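Local atomic coordinates of ATP-dependent Clp protease proteolytic subunit (Listeria monocytogenes, PDB entry 4JCQ), a protein that probably degrades misfolded proteins as the serine-peptidase component of an ATP-dependent Clp protease, its subunits assembling into heptameric rings that stack around a central cavity. Residues G67-I70 and H71-K75; I137-R140 and E141-R145; I158-D161 and T162-F166. All blocks are in the same frame, centred on the assembly; numbering follows the deposited sequence.

Overall arrangement
Contacts 1, 2 and 3 follow one another along the chain, each being a local contact between neighbouring turns: contact 1 on helix 64-76, contact 2 on helix 133-151, and contact 3 where helix 155-162 runs into the loop before helix 170-176. Centres of contacts 1 and 2 lie 16 Å apart, those of contacts 2 and 3 12 Å, and those of contacts 1 and 3 22 Å. Helix 133-151 joins the series, reaching helix 64-76 through a salt bridge from Arg142 to Asp68, and residues 162-163 through Asn144 and Arg140. Contacts 1 and 2 also touch a neighbouring subunit, so a chain of contacts runs from the subunit interface to the neighbourhood of the predicted active site.

Contact 1 of 3, residues G67-I70 and H71-K75; sequences GDTI and HDMIK
This is a local contact between successive turns of one helix: Gly67-Ile70 meets His71-Lys75 within helix 64-76, the crossover helix of the beta-alpha-beta unit that links strands 53-59 and 81-86. Four backbone bonds tie the turns together, each from residue i+4 to residue i, and the shortest runs from Met73 N to Thr69 O at 2.8 Å. Side chains four apart meet in two pairs. In one, Thr69 and Met73 lie side by side and point the same way, with Thr69 CG2 4.1 Å from Met73 CG. With OG1 of Thr69 beside the backbone N (chi1 -70°) and the methyl anti to that N, the hydroxyl is left to bond Thr86 and Asn58 of the neighbouring subunit. Met73, bent twice along its chain, leans on Ser39 and Leu43 of helix 32-48. In the second pair Ile70 and Ile74 pass at a slant, and the CG2 branch of Ile70 comes 4.0 Å from CD1 of Ile74; both also pack on Ile96 of helix 92-97. His71 and Asp72, adjacent in sequence, form a polar pair. Asp72 brings CB to 3.4 Å from Asp68 O, while its carboxylate receives His71 ND1 at OD2, 2.8 Å away, on the anti side of that oxygen. The acceptor lies almost in the imidazole plane, so this bond helps fix the rotation of the ring. The other oxygen, Asp72 OD1, takes the backbone N-H of Asn110 of the neighbouring subunit, leaving the buried carboxylate bound through both oxygens. The carboxylate of Asp68 pairs with Arg142. The helix packs apolar side chains on helices 32-48 and 92-97 of its own subunit and sends Thr69 and Asp72 to the next, which places the beta-alpha-beta crossover of this ClpP fold at the subunit interface of the heptameric ring.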
ATOM      1  N   GLY H  67       7.335  14.690 -21.494  1.00 21.07           N
ATOM      2  CA  GLY H  67       6.660  15.880 -22.010  1.00 21.10           C
ATOM      3  C   GLY H  67       6.302  15.738 -23.479  1.00 21.57           C
ATOM      4  O   GLY H  67       5.219  16.151 -23.900  1.00 20.82           O
ATOM      5  N   ASP H  68       7.216  15.146 -24.250  1.00 22.65           N
ATOM      6  CA  ASP H  68       7.001  14.885 -25.675  1.00 23.57           C
ATOM      7  C   ASP H  68       5.814  13.955 -25.917  1.00 23.19           C
ATOM      8  O   ASP H  68       5.003  14.193 -26.815  1.00 24.53           O
ATOM      9  CB  ASP H  68       8.269  14.301 -26.311  1.00 25.34           C
ATOM     10  CG  ASP H  68       9.372  15.335 -26.486  1.00 28.36           C
ATOM     11  OD1 ASP H  68      10.556  14.938 -26.537  1.00 31.14           O
ATOM     12  OD2 ASP H  68       9.063  16.544 -26.576  1.00 31.64           O
ATOM     13  N   THR H  69       5.718  12.900 -25.109  1.00 23.11           N
ATOM     14  CA  THR H  69       4.616  11.941 -25.200  1.00 23.00           C
ATOM     15  C   THR H  69       3.265  12.599 -24.920  1.00 22.27           C
ATOM     16  O   THR H  69       2.323  12.434 -25.696  1.00 23.44           O
ATOM     17  CB  THR H  69       4.842  10.718 -24.278  1.00 22.78           C
ATOM     18  OG1 THR H  69       5.918   9.929 -24.797  1.00 23.85           O
ATOM     19  CG2 THR H  69       3.597   9.839 -24.203  1.00 23.16           C
ATOM     20  N   ILE H  70       3.179  13.354 -23.825  1.00 21.22           N
ATOM     21  CA  ILE H  70       1.932  14.035 -23.461  1.00 20.65           C
ATOM     22  C   ILE H  70       1.535  15.067 -24.524  1.00 20.73           C
ATOM     23  O   ILE H  70       0.373  15.124 -24.930  1.00 21.23           O
ATOM     24  CB  ILE H  70       2.006  14.680 -22.058  1.00 19.92           C
ATOM     25  CG1 ILE H  70       2.242  13.602 -20.993  1.00 20.55           C
ATOM     26  CG2 ILE H  70       0.726  15.446 -21.749  1.00 19.70           C
ATOM     27  CD1 ILE H  70       2.711  14.133 -19.654  1.00 19.23           C
ATOM     28  N   HIS H  71       2.507  15.859 -24.974  1.00 21.13           N
ATOM     29  CA  HIS H  71       2.302  16.815 -26.071  1.00 21.84           C
ATOM     30  C   HIS H  71       1.705  16.143 -27.281  1.00 22.92           C
ATOM     31  O   HIS H  71       0.683  16.593 -27.807  1.00 24.26           O
ATOM     32  CB  HIS H  71       3.621  17.499 -26.433  1.00 21.63           C
ATOM     33  CG  HIS H  71       3.556  18.339 -27.694  1.00 22.90           C
ATOM     34  ND1 HIS H  71       3.627  17.803 -28.928  1.00 24.22           N
ATOM     35  CD2 HIS H  71       3.440  19.716 -27.872  1.00 23.11           C
ATOM     36  CE1 HIS H  71       3.548  18.782 -29.849  1.00 24.35           C
ATOM     37  NE2 HIS H  71       3.435  19.953 -29.202  1.00 24.28           N
ATOM     38  N   ASP H  72       2.338  15.058 -27.724  1.00 23.05           N
ATOM     39  CA  ASP H  72       1.914  14.347 -28.930  1.00 24.52           C
ATOM     40  C   ASP H  72       0.584  13.613 -28.762  1.00 25.65           C
ATOM     41  O   ASP H  72      -0.202  13.538 -29.705  1.00 27.06           O
ATOM     42  CB  ASP H  72       3.008  13.388 -29.409  1.00 24.81           C
ATOM     43  CG  ASP H  72       4.165  14.106 -30.092  1.00 26.05           C
ATOM     44  OD1 ASP H  72       5.113  13.420 -30.528  1.00 26.95           O
ATOM     45  OD2 ASP H  72       4.135  15.352 -30.195  1.00 26.65           O
ATOM     46  N   MET H  73       0.328  13.087 -27.565  1.00 25.94           N
ATOM     47  CA  MET H  73      -0.944  12.413 -27.278  1.00 27.11           C
ATOM     48  C   MET H  73      -2.125  13.382 -27.323  1.00 27.27           C
ATOM     49  O   MET H  73      -3.213  13.021 -27.781  1.00 27.55           O
ATOM     50  CB  MET H  73      -0.904  11.682 -25.930  1.00 27.80           C
ATOM     51  CG  MET H  73      -0.109  10.379 -25.932  1.00 31.31           C
ATOM     52  SD  MET H  73      -0.661   9.125 -27.115  1.00 36.76           S
ATOM     53  CE  MET H  73      -2.387   8.949 -26.684  1.00 30.06           C
ATOM     54  N   ILE H  74      -1.897  14.608 -26.848  1.00 26.75           N
ATOM     55  CA  ILE H  74      -2.892  15.680 -26.920  1.00 27.09           C
ATOM     56  C   ILE H  74      -3.283  15.965 -28.372  1.00 28.98           C
ATOM     57  O   ILE H  74      -4.468  16.081 -28.686  1.00 29.51           O
ATOM     58  CB  ILE H  74      -2.395  16.967 -26.212  1.00 26.10           C
ATOM     59  CG1 ILE H  74      -2.465  16.798 -24.688  1.00 25.06           C
ATOM     60  CG2 ILE H  74      -3.207  18.186 -26.638  1.00 26.38           C
ATOM     61  CD1 ILE H  74      -1.654  17.816 -23.910  1.00 23.85           C
ATOM     62  N   LYS H  75      -2.285  16.057 -29.250  1.00 29.89           N
ATOM     63  CA  LYS H  75      -2.524  16.291 -30.676  1.00 33.15           C
ATOM     64  C   LYS H  75      -3.053  15.052 -31.405  1.00 33.75           C
ATOM     65  O   LYS H  75      -3.764  15.176 -32.404  1.00 35.40           O
ATOM     66  CB  LYS H  75      -1.255  16.804 -31.363  1.00 35.22           C
ATOM     67  CG  LYS H  75      -0.888  18.233 -30.999  1.00 36.30           C
ATOM     68  CD  LYS H  75       0.097  18.822 -31.997  1.00 41.44           C
ATOM     69  CE  LYS H  75       0.306  20.305 -31.746  1.00 44.16           C
ATOM     70  NZ  LYS H  75       1.114  20.943 -32.822  1.00 50.28           N
TER

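Contact 2 of 3, residues I137-R140 and E141-R145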
ATOM      1  N   ILE H 137      22.103  19.841 -28.793  1.00 28.35           N
ATOM      2  CA  ILE H 137      21.803  20.836 -29.826  1.00 29.45           C
ATOM      3  C   ILE H 137      20.550  20.458 -30.619  1.00 28.39           C
ATOM      4  O   ILE H 137      19.663  21.289 -30.810  1.00 27.63           O
ATOM      5  CB  ILE H 137      23.015  21.062 -30.769  1.00 31.70           C
ATOM      6  CG1 ILE H 137      24.215  21.631 -29.994  1.00 33.00           C
ATOM      7  CG2 ILE H 137      22.651  21.960 -31.949  1.00 31.76           C
ATOM      8  CD1 ILE H 137      23.923  22.884 -29.189  1.00 35.56           C
ATOM      9  N   ARG H 138      20.483  19.202 -31.061  1.00 29.43           N
ATOM     10  CA  ARG H 138      19.330  18.688 -31.805  1.00 31.28           C
ATOM     11  C   ARG H 138      18.031  18.805 -31.013  1.00 28.80           C
ATOM     12  O   ARG H 138      17.016  19.255 -31.543  1.00 28.33           O
ATOM     13  CB  ARG H 138      19.556  17.229 -32.204  1.00 34.99           C
ATOM     14  CG  ARG H 138      20.321  17.041 -33.497  1.00 41.82           C
ATOM     15  CD  ARG H 138      20.285  15.584 -33.915  1.00 47.36           C
ATOM     16  NE  ARG H 138      20.527  15.423 -35.344  1.00 54.32           N
ATOM     17  CZ  ARG H 138      20.399  14.276 -36.005  1.00 55.53           C
ATOM     18  NH1 ARG H 138      20.030  13.170 -35.370  1.00 50.52           N
ATOM     19  NH2 ARG H 138      20.643  14.237 -37.308  1.00 56.32           N
ATOM     20  N   MET H 139      18.080  18.391 -29.747  1.00 28.48           N
ATOM     21  CA  MET H 139      16.940  18.481 -28.833  1.00 28.50           C
ATOM     22  C   MET H 139      16.468  19.926 -28.697  1.00 26.84           C
ATOM     23  O   MET H 139      15.274  20.205 -28.811  1.00 24.99           O
ATOM     24  CB  MET H 139      17.318  17.922 -27.457  1.00 31.50           C
ATOM     25  CG  MET H 139      16.185  17.878 -26.442  1.00 35.52           C
ATOM     26  SD  MET H 139      16.744  17.486 -24.768  1.00 41.32           S
ATOM     27  CE  MET H 139      17.242  15.774 -24.943  1.00 43.11           C
ATOM     28  N   ARG H 140      17.417  20.832 -28.465  1.00 26.82           N
ATOM     29  CA  ARG H 140      17.115  22.254 -28.317  1.00 26.88           C
ATOM     30  C   ARG H 140      16.475  22.844 -29.571  1.00 27.08           C
ATOM     31  O   ARG H 140      15.486  23.570 -29.477  1.00 26.18           O
ATOM     32  CB  ARG H 140      18.374  23.041 -27.925  1.00 28.08           C
ATOM     33  CG  ARG H 140      18.147  24.532 -27.692  1.00 29.62           C
ATOM     34  CD  ARG H 140      17.072  24.799 -26.640  1.00 31.23           C
ATOM     35  NE  ARG H 140      17.431  24.252 -25.332  1.00 33.77           N
ATOM     36  CZ  ARG H 140      18.171  24.885 -24.425  1.00 34.34           C
ATOM     37  NH1 ARG H 140      18.445  24.293 -23.272  1.00 33.51           N
ATOM     38  NH2 ARG H 140      18.638  26.103 -24.667  1.00 34.51           N
ATOM     39  N   GLU H 141      17.037  22.522 -30.737  1.00 28.06           N
ATOM     40  CA  GLU H 141      16.495  22.984 -32.017  1.00 29.87           C
ATOM     41  C   GLU H 141      15.055  22.506 -32.230  1.00 27.69           C
ATOM     42  O   GLU H 141      14.198  23.280 -32.658  1.00 26.75           O
ATOM     43  CB  GLU H 141      17.388  22.539 -33.181  1.00 33.22           C
ATOM     44  CG  GLU H 141      18.725  23.267 -33.251  1.00 37.56           C
ATOM     45  CD  GLU H 141      19.654  22.730 -34.328  1.00 43.74           C
ATOM     46  OE1 GLU H 141      20.777  23.259 -34.452  1.00 45.05           O
ATOM     47  OE2 GLU H 141      19.269  21.783 -35.050  1.00 46.68           O
ATOM     48  N   ARG H 142      14.801  21.238 -31.913  1.00 26.91           N
ATOM     49  CA  ARG H 142      13.465  20.647 -32.037  1.00 26.81           C
ATOM     50  C   ARG H 142      12.444  21.362 -31.148  1.00 25.33           C
ATOM     51  O   ARG H 142      11.367  21.740 -31.609  1.00 24.35           O
ATOM     52  CB  ARG H 142      13.510  19.147 -31.713  1.00 27.95           C
ATOM     53  CG  ARG H 142      12.170  18.430 -31.834  1.00 29.77           C
ATOM     54  CD  ARG H 142      12.275  16.947 -31.500  1.00 31.87           C
ATOM     55  NE  ARG H 142      12.769  16.700 -30.141  1.00 34.06           N
ATOM     56  CZ  ARG H 142      12.013  16.696 -29.043  1.00 34.92           C
ATOM     57  NH1 ARG H 142      12.563  16.461 -27.860  1.00 35.67           N
ATOM     58  NH2 ARG H 142      10.710  16.929 -29.118  1.00 35.42           N
ATOM     59  N   ILE H 143      12.793  21.557 -29.877  1.00 24.97           N
ATOM     60  CA  ILE H 143      11.896  22.212 -28.926  1.00 24.51           C
ATOM     61  C   ILE H 143      11.716  23.700 -29.253  1.00 23.93           C
ATOM     62  O   ILE H 143      10.605  24.229 -29.133  1.00 24.14           O
ATOM     63  CB  ILE H 143      12.355  21.999 -27.463  1.00 25.36           C
ATOM     64  CG1 ILE H 143      12.379  20.499 -27.137  1.00 27.59           C
ATOM     65  CG2 ILE H 143      11.429  22.724 -26.492  1.00 25.65           C
ATOM     66  CD1 ILE H 143      13.182  20.133 -25.907  1.00 29.31           C
ATOM     67  N   ASN H 144      12.795  24.358 -29.680  1.00 23.56           N
ATOM     68  CA  ASN H 144      12.731  25.757 -30.115  1.00 24.50           C
ATOM     69  C   ASN H 144      11.743  25.970 -31.261  1.00 25.29           C
ATOM     70  O   ASN H 144      10.954  26.915 -31.233  1.00 24.91           O
ATOM     71  CB  ASN H 144      14.117  26.286 -30.516  1.00 25.07           C
ATOM     72  CG  ASN H 144      14.998  26.615 -29.321  1.00 25.51           C
ATOM     73  OD1 ASN H 144      14.526  26.723 -28.187  1.00 25.15           O
ATOM     74  ND2 ASN H 144      16.292  26.777 -29.574  1.00 26.42           N
ATOM     75  N   ARG H 145      11.794  25.088 -32.261  1.00 26.56           N
ATOM     76  CA  ARG H 145      10.877  25.144 -33.404  1.00 27.59           C
ATOM     77  C   ARG H 145       9.432  24.897 -32.974  1.00 26.40           C
ATOM     78  O   ARG H 145       8.514  25.565 -33.446  1.00 26.36           O
ATOM     79  CB  ARG H 145      11.288  24.144 -34.489  1.00 30.90           C
ATOM     80  CG  ARG H 145      12.524  24.549 -35.276  1.00 31.90           C
ATOM     81  CD  ARG H 145      12.754  23.630 -36.465  1.00 39.62           C
ATOM     82  NE  ARG H 145      13.966  23.991 -37.201  1.00 47.82           N
ATOM     83  CZ  ARG H 145      15.153  23.406 -37.040  1.00 52.56           C
ATOM     84  NH1 ARG H 145      15.307  22.416 -36.167  1.00 56.91           N
ATOM     85  NH2 ARG H 145      16.191  23.812 -37.758  1.00 57.27           N
TER
HETATM   86  O   HOH W   1      18.339  27.655 -27.233  1.00 30.41           O
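A single water molecule draws two N-H groups from adjacent turns of helix 133-151, accepting from Arg140 NH2 at 3.0 Å and from Asn144 ND2 at 3.2 Å. The bridge is an i to i+4 contact on a long helix of the ClpP fold, and it lies beside the predicted active site: the side chain of Arg140 is about 6 Å from that of His116. Arg140 departs opposite its backbone N (chi1 -178°), then folds at both of the next two torsions, and its chain crosses that of Asn144 at a slant, with Arg140 CG 3.5 Å from Asn144 ND2. Guanidinium and amide planes are turned 63° from each other, and the water sits in the plane of the guanidinium, at its edge. Each group has a further partner on the 162-163 segment, Asp163 for Arg140 NH2 and Thr162 for Asn144 OD1, so both polar ends are held by more than one partner. The backbone bond from Asn144 N to Arg140 O, 2.8 Å, joins the same two residues.

On the side facing helix 64-76, Met139 and Ile143 run alongside each other, Met139 CG 3.8 Å from Ile143 CD1, and both touch Val64. The guanidinium of Arg142 reaches Asp68 and Asn110 of the neighbouring subunit, and Arg138 pairs with Glu172 of that subunit. Ile143 CG1 lies 4.0 Å above the plane of the Arg142 guanidinium, offset toward its rim. Where the helix is more exposed, the extended side chain of Glu141 crosses that of Ile137 and sets OE1 3.4 Å from its CG2 methyl.

Contact 3 of 3, residues I158-D161 and T162-F166; sequences ISKD and TDRNF
The backbone of Ile158-Asp161 is helical and bonds forward from Ile158 O to Thr162 N at 2.8 Å, nearly straight along the carbonyl, after which a weak bond from Asp163 N to Lys160 O (3.4 Å) leads into the irregular segment Asp163-Phe166. Asp161 is the hub of the side chains. Its OD1 receives Arg164 NE in a salt bridge of 3.3 Å, approached from the anti side and tilted out of the carboxylate plane, with carboxylate and guanidinium planes 61° apart. The long chain of Arg164 is extended from CG to NE and starts between its own backbone N and carbonyl carbon (chi1 63°), which lets it turn back alongside Asp161. Phe166 enters from another direction: the rim of its ring meets the same carboxylate, with CZ and CE2 each 3.4 Å from Asp161 CG. One face of this ring is occupied by the guanidinium, Arg164 NH2 lying 3.5 Å above the ring plane over its centre. The remaining oxygen, Asp161 OD2, is bonded by Tyr176 and Gln157. Thr162 CG2 lies 3.8 Å from Ile158 CG2, while the hydroxyl of Thr162 and the carboxylate of Asp163 are held by helix 133-151. Asn165, packed on the predicted active-site His116, appears to stand where ClpP peptidases usually carry the acid of the catalytic triad, consistent with an unusual triad in this protein. With a cation and two hydrogen-bonding partners around it, the buried carboxylate of Asp161 is probably stabilised as the anion, and through Arg164 and Phe166 it ties the last turn of helix 155-162 to the following loop, which carries Asn165.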
ATOM      1  N   ILE H 158      12.830  32.653 -29.404  1.00 28.13           N
ATOM      2  CA  ILE H 158      12.631  31.437 -28.615  1.00 28.69           C
ATOM      3  C   ILE H 158      13.971  30.826 -28.193  1.00 28.75           C
ATOM      4  O   ILE H 158      14.147  30.450 -27.034  1.00 26.99           O
ATOM      5  CB  ILE H 158      11.759  30.400 -29.367  1.00 27.16           C
ATOM      6  CG1 ILE H 158      10.361  30.969 -29.663  1.00 27.52           C
ATOM      7  CG2 ILE H 158      11.666  29.086 -28.593  1.00 26.22           C
ATOM      8  CD1 ILE H 158       9.587  31.459 -28.451  1.00 26.46           C
ATOM      9  N   SER H 159      14.907  30.749 -29.141  1.00 29.94           N
ATOM     10  CA  SER H 159      16.243  30.201 -28.893  1.00 31.62           C
ATOM     11  C   SER H 159      16.970  30.935 -27.764  1.00 32.02           C
ATOM     12  O   SER H 159      17.647  30.314 -26.942  1.00 31.95           O
ATOM     13  CB  SER H 159      17.082  30.238 -30.174  1.00 34.44           C
ATOM     14  OG  SER H 159      18.326  29.586 -29.986  1.00 38.97           O
ATOM     15  N   LYS H 160      16.822  32.258 -27.733  1.00 32.17           N
ATOM     16  CA  LYS H 160      17.378  33.074 -26.660  1.00 34.22           C
ATOM     17  C   LYS H 160      16.698  32.757 -25.324  1.00 32.27           C
ATOM     18  O   LYS H 160      17.366  32.554 -24.310  1.00 30.66           O
ATOM     19  CB  LYS H 160      17.230  34.563 -26.996  1.00 37.75           C
ATOM     20  CG  LYS H 160      17.764  35.509 -25.932  1.00 42.45           C
ATOM     21  CD  LYS H 160      17.374  36.949 -26.225  1.00 48.47           C
ATOM     22  CE  LYS H 160      17.762  37.869 -25.079  1.00 54.93           C
ATOM     23  NZ  LYS H 160      17.368  39.282 -25.343  1.00 57.26           N
ATOM     24  N   ASP H 161      15.370  32.688 -25.345  1.00 30.77           N
ATOM     25  CA  ASP H 161      14.577  32.578 -24.124  1.00 30.18           C
ATOM     26  C   ASP H 161      14.549  31.185 -23.485  1.00 27.34           C
ATOM     27  O   ASP H 161      14.392  31.071 -22.269  1.00 27.68           O
ATOM     28  CB  ASP H 161      13.164  33.121 -24.360  1.00 31.75           C
ATOM     29  CG  ASP H 161      13.142  34.634 -24.552  1.00 34.59           C
ATOM     30  OD1 ASP H 161      14.144  35.304 -24.209  1.00 34.06           O
ATOM     31  OD2 ASP H 161      12.119  35.160 -25.039  1.00 31.47           O
ATOM     32  N   THR H 162      14.712  30.135 -24.289  1.00 25.58           N
ATOM     33  CA  THR H 162      14.797  28.771 -23.747  1.00 25.03           C
ATOM     34  C   THR H 162      16.138  28.511 -23.056  1.00 25.64           C
ATOM     35  O   THR H 162      16.254  27.584 -22.248  1.00 24.13           O
ATOM     36  CB  THR H 162      14.557  27.681 -24.815  1.00 24.36           C
ATOM     37  OG1 THR H 162      15.472  27.854 -25.904  1.00 23.63           O
ATOM     38  CG2 THR H 162      13.122  27.726 -25.332  1.00 23.91           C
ATOM     39  N   ASP H 163      17.140  29.328 -23.379  1.00 27.30           N
ATOM     40  CA  ASP H 163      18.477  29.182 -22.806  1.00 29.17           C
ATOM     41  C   ASP H 163      18.759  30.170 -21.667  1.00 30.82           C
ATOM     42  O   ASP H 163      19.914  30.382 -21.291  1.00 32.27           O
ATOM     43  CB  ASP H 163      19.551  29.291 -23.894  1.00 31.04           C
ATOM     44  CG  ASP H 163      20.795  28.484 -23.566  1.00 33.46           C
ATOM     45  OD1 ASP H 163      21.911  28.975 -23.822  1.00 35.52           O
ATOM     46  OD2 ASP H 163      20.659  27.359 -23.042  1.00 35.31           O
ATOM     47  N   ARG H 164      17.702  30.771 -21.126  1.00 30.20           N
ATOM     48  CA  ARG H 164      17.816  31.575 -19.907  1.00 33.37           C
ATOM     49  C   ARG H 164      16.632  31.332 -18.969  1.00 33.14           C
ATOM     50  O   ARG H 164      15.649  30.706 -19.361  1.00 31.87           O
ATOM     51  CB  ARG H 164      18.012  33.066 -20.225  1.00 37.26           C
ATOM     52  CG  ARG H 164      16.876  33.745 -20.971  1.00 40.91           C
ATOM     53  CD  ARG H 164      17.320  35.113 -21.467  1.00 47.98           C
ATOM     54  NE  ARG H 164      16.190  35.996 -21.755  1.00 55.18           N
ATOM     55  CZ  ARG H 164      15.683  36.879 -20.896  1.00 56.93           C
ATOM     56  NH1 ARG H 164      16.193  37.011 -19.678  1.00 57.35           N
ATOM     57  NH2 ARG H 164      14.653  37.634 -21.258  1.00 60.23           N
ATOM     58  N   ASN H 165      16.744  31.812 -17.733  1.00 35.37           N
ATOM     59  CA  ASN H 165      15.748  31.548 -16.696  1.00 36.08           C
ATOM     60  C   ASN H 165      14.997  32.801 -16.274  1.00 38.37           C
ATOM     61  O   ASN H 165      15.393  33.484 -15.327  1.00 44.68           O
ATOM     62  CB  ASN H 165      16.409  30.904 -15.474  1.00 38.01           C
ATOM     63  CG  ASN H 165      16.881  29.494 -15.744  1.00 39.22           C
ATOM     64  OD1 ASN H 165      16.108  28.541 -15.655  1.00 40.78           O
ATOM     65  ND2 ASN H 165      18.159  29.351 -16.067  1.00 44.16           N
ATOM     66  N   PHE H 166      13.914  33.105 -16.981  1.00 36.80           N
ATOM     67  CA  PHE H 166      13.090  34.252 -16.625  1.00 38.46           C
ATOM     68  C   PHE H 166      11.604  33.913 -16.607  1.00 34.72           C
ATOM     69  O   PHE H 166      11.076  33.271 -17.521  1.00 33.26           O
ATOM     70  CB  PHE H 166      13.391  35.459 -17.526  1.00 41.05           C
ATOM     71  CG  PHE H 166      12.823  35.351 -18.908  1.00 43.23           C
ATOM     72  CD1 PHE H 166      11.705  36.092 -19.272  1.00 44.52           C
ATOM     73  CD2 PHE H 166      13.404  34.511 -19.850  1.00 45.23           C
ATOM     74  CE1 PHE H 166      11.176  35.996 -20.547  1.00 47.23           C
ATOM     75  CE2 PHE H 166      12.877  34.408 -21.125  1.00 45.97           C
ATOM     76  CZ  PHE H 166      11.765  35.154 -21.476  1.00 47.35           C
TER